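Local atomic coordinates of probable glutathione reductase (Sinorhizobium meliloti, PDB entry 4DNA), a protein that probably catalyses the NADPH-dependent reduction of glutathione disulfide to glutathione, as an FAD-containing homodimer of the pyridine nucleotide-disulfide oxidoreductase family. Residues C230-Q235 against M250-I255. Numbering follows the deposited sequence.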
ATOM      1  N   CYS A 230       1.168  -8.447  30.504  1.00 76.84           N
ATOM      2  CA  CYS A 230      -0.279  -8.542  30.474  1.00 76.72           C
ATOM      3  C   CYS A 230      -0.889  -8.793  31.863  1.00 77.29           C
ATOM      4  O   CYS A 230      -0.184  -9.171  32.801  1.00 77.63           O
ATOM      5  CB  CYS A 230      -0.700  -9.612  29.457  1.00 77.29           C
ATOM      6  SG  CYS A 230      -0.899  -8.947  27.785  1.00 86.94           S
ATOM      7  N   GLU A 231      -2.197  -8.555  31.972  1.00 76.89           N
ATOM      8  CA  GLU A 231      -2.984  -8.855  33.170  1.00 77.34           C
ATOM      9  C   GLU A 231      -2.376  -8.227  34.407  1.00 79.06           C
ATOM     10  O   GLU A 231      -2.236  -8.885  35.438  1.00 80.07           O
ATOM     11  CB  GLU A 231      -3.107 -10.371  33.397  1.00 79.21           C
ATOM     12  CG  GLU A 231      -3.500 -11.209  32.184  1.00 79.23           C
ATOM     13  CD  GLU A 231      -4.121 -12.536  32.573  1.00 79.98           C
ATOM     14  OE1 GLU A 231      -4.333 -12.766  33.778  1.00 81.65           O
ATOM     15  OE2 GLU A 231      -4.415 -13.347  31.675  1.00 80.75           O
ATOM     16  N   ASP A 232      -2.011  -6.955  34.303  1.00 79.35           N
ATOM     17  CA  ASP A 232      -1.301  -6.279  35.383  1.00 79.85           C
ATOM     18  C   ASP A 232      -1.520  -4.778  35.346  1.00 79.83           C
ATOM     19  O   ASP A 232      -1.900  -4.226  34.321  1.00 79.06           O
ATOM     20  CB  ASP A 232       0.190  -6.596  35.304  1.00 80.13           C
ATOM     21  CG  ASP A 232       0.904  -6.409  36.624  1.00 82.32           C
ATOM     22  OD1 ASP A 232       0.252  -6.124  37.657  1.00 83.18           O
ATOM     23  OD2 ASP A 232       2.142  -6.550  36.619  1.00 82.38           O
ATOM     24  N   ILE A 233      -1.243  -4.134  36.475  1.00 81.12           N
ATOM     25  CA  ILE A 233      -1.620  -2.754  36.739  1.00 80.57           C
ATOM     26  C   ILE A 233      -0.475  -2.070  37.490  1.00 82.53           C
ATOM     27  O   ILE A 233       0.308  -2.744  38.173  1.00 84.19           O
ATOM     28  CB  ILE A 233      -2.938  -2.741  37.570  1.00 82.91           C
ATOM     29  CG1 ILE A 233      -3.807  -1.525  37.231  1.00 88.20           C
ATOM     30  CG2 ILE A 233      -2.694  -2.887  39.073  1.00 86.82           C
ATOM     31  CD1 ILE A 233      -5.286  -1.742  37.517  1.00 87.14           C
ATOM     32  N   ILE A 234      -0.366  -0.748  37.375  1.00 80.55           N
ATOM     33  CA  ILE A 234       0.569   0.009  38.231  1.00 81.61           C
ATOM     34  C   ILE A 234      -0.081   0.399  39.575  1.00 82.57           C
ATOM     35  O   ILE A 234      -1.086   1.114  39.585  1.00 82.10           O
ATOM     36  CB  ILE A 234       1.143   1.252  37.510  1.00 80.22           C
ATOM     37  CG1 ILE A 234       2.068   0.824  36.376  1.00 78.62           C
ATOM     38  CG2 ILE A 234       1.918   2.142  38.474  1.00 81.52           C
ATOM     39  CD1 ILE A 234       2.470   1.945  35.449  1.00 78.21           C
ATOM     40  N   GLN A 235       0.483  -0.096  40.689  1.00 84.10           N
ATOM     41  CA  GLN A 235       0.015   0.228  42.056  1.00 86.20           C
ATOM     42  C   GLN A 235       0.236   1.717  42.364  1.00 85.45           C
ATOM     43  O   GLN A 235      -0.670   2.405  42.850  1.00 85.26           O
ATOM     44  CB  GLN A 235       0.730  -0.605  43.150  1.00 88.87           C
ATOM     45  CG  GLN A 235       0.928  -2.097  42.905  1.00 89.34           C
ATOM     46  CD  GLN A 235      -0.249  -2.954  43.333  1.00 92.34           C
ATOM     47  OE1 GLN A 235      -1.394  -2.686  42.968  1.00 90.36           O
ATOM     48  NE2 GLN A 235       0.032  -4.008  44.092  1.00 93.31           N
HETATM   49  N   MSE A 250       1.586  -5.002  40.746  1.00 86.26           N
HETATM   50  CA  MSE A 250       1.031  -6.131  41.504  1.00 89.29           C
HETATM   51  C   MSE A 250       1.916  -7.329  41.304  1.00 88.54           C
HETATM   52  O   MSE A 250       2.362  -7.967  42.270  1.00 88.70           O
HETATM   53  CB  MSE A 250      -0.341  -6.542  40.977  1.00 88.51           C
HETATM   54  CG  MSE A 250      -1.531  -5.799  41.579  1.00 93.90           C
HETATM   55 SE   MSE A 250      -3.162  -6.859  41.210  1.00119.76          SE
HETATM   56  CE  MSE A 250      -4.241  -5.610  40.112  1.00 96.31           C
ATOM     57  N   LYS A 251       2.209  -7.606  40.034  1.00 87.01           N
ATOM     58  CA  LYS A 251       2.779  -8.881  39.625  1.00 86.66           C
ATOM     59  C   LYS A 251       4.277  -8.893  39.272  1.00 87.98           C
ATOM     60  O   LYS A 251       4.960  -9.879  39.536  1.00 90.07           O
ATOM     61  CB  LYS A 251       1.941  -9.466  38.493  1.00 85.70           C
ATOM     62  CG  LYS A 251       0.474  -9.628  38.868  1.00 86.57           C
ATOM     63  CD  LYS A 251      -0.269 -10.533  37.903  1.00 84.11           C
ATOM     64  CE  LYS A 251      -1.735 -10.628  38.289  1.00 83.29           C
ATOM     65  NZ  LYS A 251      -2.509 -11.416  37.293  1.00 80.57           N
ATOM     66  N   HIS A 252       4.795  -7.816  38.695  1.00 86.54           N
ATOM     67  CA  HIS A 252       6.190  -7.824  38.253  1.00 86.71           C
ATOM     68  C   HIS A 252       7.092  -6.926  39.058  1.00 87.10           C
ATOM     69  O   HIS A 252       8.035  -6.346  38.514  1.00 85.90           O
ATOM     70  CB  HIS A 252       6.275  -7.495  36.767  1.00 84.45           C
ATOM     71  CG  HIS A 252       5.351  -8.332  35.894  1.00 85.65           C
ATOM     72  ND1 HIS A 252       4.075  -7.974  35.631  1.00 83.29           N
ATOM     73  CD2 HIS A 252       5.567  -9.533  35.217  1.00 84.71           C
ATOM     74  CE1 HIS A 252       3.505  -8.897  34.835  1.00 81.99           C
ATOM     75  NE2 HIS A 252       4.418  -9.850  34.582  1.00 83.05           N
ATOM     76  N   GLY A 253       6.824  -6.825  40.366  1.00 88.76           N
ATOM     77  CA  GLY A 253       7.631  -6.007  41.296  1.00 88.69           C
ATOM     78  C   GLY A 253       7.711  -4.534  40.910  1.00 88.46           C
ATOM     79  O   GLY A 253       6.748  -3.964  40.371  1.00 86.82           O
ATOM     80  N   GLU A 254       8.864  -3.912  41.161  1.00 88.28           N
ATOM     81  CA  GLU A 254       9.049  -2.496  40.824  1.00 86.92           C
ATOM     82  C   GLU A 254       9.992  -2.249  39.645  1.00 85.53           C
ATOM     83  O   GLU A 254      11.120  -2.739  39.625  1.00 86.72           O
ATOM     84  CB  GLU A 254       9.455  -1.672  42.057  1.00 89.33           C
ATOM     85  CG  GLU A 254      10.680  -2.159  42.826  1.00 90.39           C
ATOM     86  CD  GLU A 254      10.786  -1.535  44.204  1.00 93.79           C
ATOM     87  OE1 GLU A 254       9.865  -0.790  44.597  1.00 92.76           O
ATOM     88  OE2 GLU A 254      11.787  -1.795  44.906  1.00 99.14           O
ATOM     89  N   ILE A 255       9.509  -1.480  38.672  1.00 83.25           N
ATOM     90  CA  ILE A 255      10.252  -1.228  37.439  1.00 82.71           C
ATOM     91  C   ILE A 255      10.705   0.219  37.399  1.00 82.02           C
ATOM     92  O   ILE A 255       9.892   1.145  37.579  1.00 81.29           O
ATOM     93  CB  ILE A 255       9.417  -1.508  36.159  1.00 80.30           C
ATOM     94  CG1 ILE A 255       8.305  -2.521  36.426  1.00 80.79           C
ATOM     95  CG2 ILE A 255      10.316  -1.973  35.020  1.00 79.60           C
ATOM     96  CD1 ILE A 255       7.657  -3.070  35.172  1.00 78.72           C
TER
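At one end of the three-stranded antiparallel sheet 234-239, 245-249, 254-257, the loop leading into strand 234-239 meets the turn 250-253 that joins the other two strands, with Asp232 facing His252 and Lys251. One polar link is a His-carboxylate hydrogen bond: His252 ND1 lies 2.6 Å from Asp232 OD2, which sits at the ring edge, in its plane, while carboxylate and ring planes are turned 47° apart. The position of OD2 is not certain, so the length and geometry of this bond deserve caution. With CG anti to the backbone N (chi1 -158°), the carboxylate reaches the turn, and OD1 takes a weak bond from Lys251 N at 3.4 Å. Ile233 N also donates to OD1, from above the carboxylate plane. With an alanine at Asp232, His252 ND1 and the backbone N-H groups of Lys251 and Ile233 would probably lose this acceptor. Lys251 runs extended past the carboxylate so that NZ bonds Glu231 O at 3.1 Å, in the carbonyl plane. Farther along, selenomethionine Met250 lays CE against Ile233 CG2, and its CG lies against the end of the Gln235 amide, the two chains crossing at about a right angle. His252 packs on Leu229 of strand 227-229, in the four-stranded parallel sheet, and Asp232 touches Thr249 of strand 245-249.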